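Local coordinates for protein glucosamine--fructose-6-phosphate aminotransferase [isomerizing] (Francisella tularensis subsp. tularensis, PDB 3TBF) that probably catalyses the isomerising, glutamine-dependent conversion of fructose 6-phosphate into glucosamine 6-phosphate, this fragment being its C-terminal, sugar-phosphate-isomerase part, at residues E216-Q219 with I220-Y223. Sequence-based numbering, arbitrary orientation.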
loop_
_atom_site.group_PDB
_atom_site.type_symbol
_atom_site.label_atom_id
_atom_site.label_comp_id
_atom_site.label_asym_id
_atom_site.label_seq_id
_atom_site.Cartn_x
_atom_site.Cartn_y
_atom_site.Cartn_z
ATOM N N GLU A 216 -18.767 7.278 -25.032
ATOM C CA GLU A 216 -18.524 8.477 -24.211
ATOM C C GLU A 216 -17.094 8.519 -23.638
ATOM O O GLU A 216 -16.495 9.610 -23.537
ATOM C CB GLU A 216 -19.491 8.541 -23.038
ATOM C CG GLU A 216 -20.712 9.413 -23.288
ATOM C CD GLU A 216 -22.035 8.833 -22.805
ATOM O OE1 GLU A 216 -22.139 7.650 -22.359
ATOM O OE2 GLU A 216 -23.015 9.604 -22.915
ATOM N N ILE A 217 -16.550 7.356 -23.266
ATOM C CA ILE A 217 -15.182 7.335 -22.739
ATOM C C ILE A 217 -14.177 7.659 -23.831
ATOM O O ILE A 217 -13.185 8.370 -23.570
ATOM C CB ILE A 217 -14.832 6.041 -22.029
ATOM C CG1 ILE A 217 -15.655 5.928 -20.742
ATOM C CG2 ILE A 217 -13.375 5.993 -21.713
ATOM C CD1 ILE A 217 -15.836 4.513 -20.288
ATOM N N ASP A 218 -14.465 7.231 -25.053
ATOM C CA ASP A 218 -13.662 7.634 -26.192
ATOM C C ASP A 218 -13.611 9.147 -26.323
ATOM O O ASP A 218 -12.536 9.704 -26.367
ATOM C CB ASP A 218 -14.181 7.009 -27.489
ATOM C CG ASP A 218 -13.178 7.114 -28.620
ATOM O OD1 ASP A 218 -12.124 7.731 -28.417
ATOM O OD2 ASP A 218 -13.437 6.566 -29.711
ATOM N N GLN A 219 -14.763 9.810 -26.347
ATOM C CA GLN A 219 -14.826 11.271 -26.406
ATOM C C GLN A 219 -14.025 11.957 -25.289
ATOM O O GLN A 219 -13.274 12.855 -25.561
ATOM C CB GLN A 219 -16.260 11.761 -26.295
ATOM C CG GLN A 219 -17.167 11.454 -27.480
ATOM C CD GLN A 219 -18.684 11.618 -27.113
ATOM O OE1 GLN A 219 -19.029 12.347 -26.159
ATOM N NE2 GLN A 219 -19.577 10.937 -27.867
ATOM N N ILE A 220 -14.217 11.533 -24.045
ATOM C CA ILE A 220 -13.496 12.039 -22.868
ATOM C C ILE A 220 -11.959 11.909 -22.962
ATOM O O ILE A 220 -11.190 12.796 -22.594
ATOM C CB ILE A 220 -13.896 11.209 -21.648
ATOM C CG1 ILE A 220 -15.286 11.567 -21.155
ATOM C CG2 ILE A 220 -12.940 11.407 -20.514
ATOM C CD1 ILE A 220 -15.637 10.745 -19.893
ATOM N N SER A 221 -11.515 10.772 -23.449
ATOM C CA SER A 221 -10.110 10.475 -23.493
ATOM C C SER A 221 -9.244 11.513 -24.248
ATOM O O SER A 221 -8.019 11.555 -24.018
ATOM C CB SER A 221 -9.914 9.084 -24.091
ATOM O OG SER A 221 -10.061 9.112 -25.487
ATOM N N GLU A 222 -9.840 12.322 -25.131
ATOM C CA GLU A 222 -9.078 13.383 -25.828
ATOM C C GLU A 222 -8.453 14.360 -24.815
ATOM O O GLU A 222 -7.344 14.844 -25.020
ATOM C CB GLU A 222 -9.965 14.169 -26.800
ATOM C CG GLU A 222 -10.362 13.375 -28.074
ATOM C CD GLU A 222 -11.786 13.719 -28.661
ATOM O OE1 GLU A 222 -12.521 14.580 -28.108
ATOM O OE2 GLU A 222 -12.178 13.105 -29.697
ATOM N N TYR A 223 -9.172 14.610 -23.719
ATOM C CA TYR A 223 -8.669 15.407 -22.612
ATOM C C TYR A 223 -7.258 14.965 -22.132
ATOM O O TYR A 223 -6.520 15.788 -21.611
ATOM C CB TYR A 223 -9.679 15.413 -21.445
ATOM C CG TYR A 223 -9.240 16.248 -20.276
ATOM C CD1 TYR A 223 -9.334 17.640 -20.309
ATOM C CD2 TYR A 223 -8.701 15.653 -19.134
ATOM C CE1 TYR A 223 -8.906 18.412 -19.227
ATOM C CE2 TYR A 223 -8.269 16.430 -18.048
ATOM C CZ TYR A 223 -8.366 17.797 -18.116
ATOM O OH TYR A 223 -7.915 18.545 -17.052
#
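Ser221 turns its hydroxyl back onto the carbonyl of Asp218, and the pair is a compact worked example of how a serine within a helical turn can bond to the backbone of the preceding turn. Followed outward, its CB first packs against two carbonyl oxygens, those of Ile217 and Asp218, lying 3.4 Å from Ile217 O. With chi1 at 77°, OG stands between the serine's own backbone N and carbonyl carbon, and from there it donates to Asp218 O over 2.7 Å. OG comes in at 135° to the C=O, a little out of the carbonyl plane. The serine N-H is used as well: it bonds to Ile217 O at 2.9 Å, the regular helical link, and reaches Asp218 O only weakly. One carbonyl thus receives a short hydroxyl bond and a weak amide bond from the same residue. One turn of helix is also closed where Ile220 N donates to Glu216 O at 3.0 Å, nearly straight at 171°, while Ile220 CG1 lies 3.3 Å from Glu216 O. Tyr223 N bonds to Ile220 O, an i to i+3 link of the 3-10 segment 222-223. Glu222, bent at chi2, folds its carboxylate back so that OE1 comes to 3.2 Å from Gln219 O; both are acceptors, so this is proximity without a bond. The turn belongs to helix 214-221, which packs against the edge of the parallel sheet of the second SIS fold. Ser221 and Asp218 rest on His350 of helix 335-355, with Val351 and Ile354 also touching the serine, whereas Ile217 and Ile220 lean on Leu326 of the outermost strand 324-328.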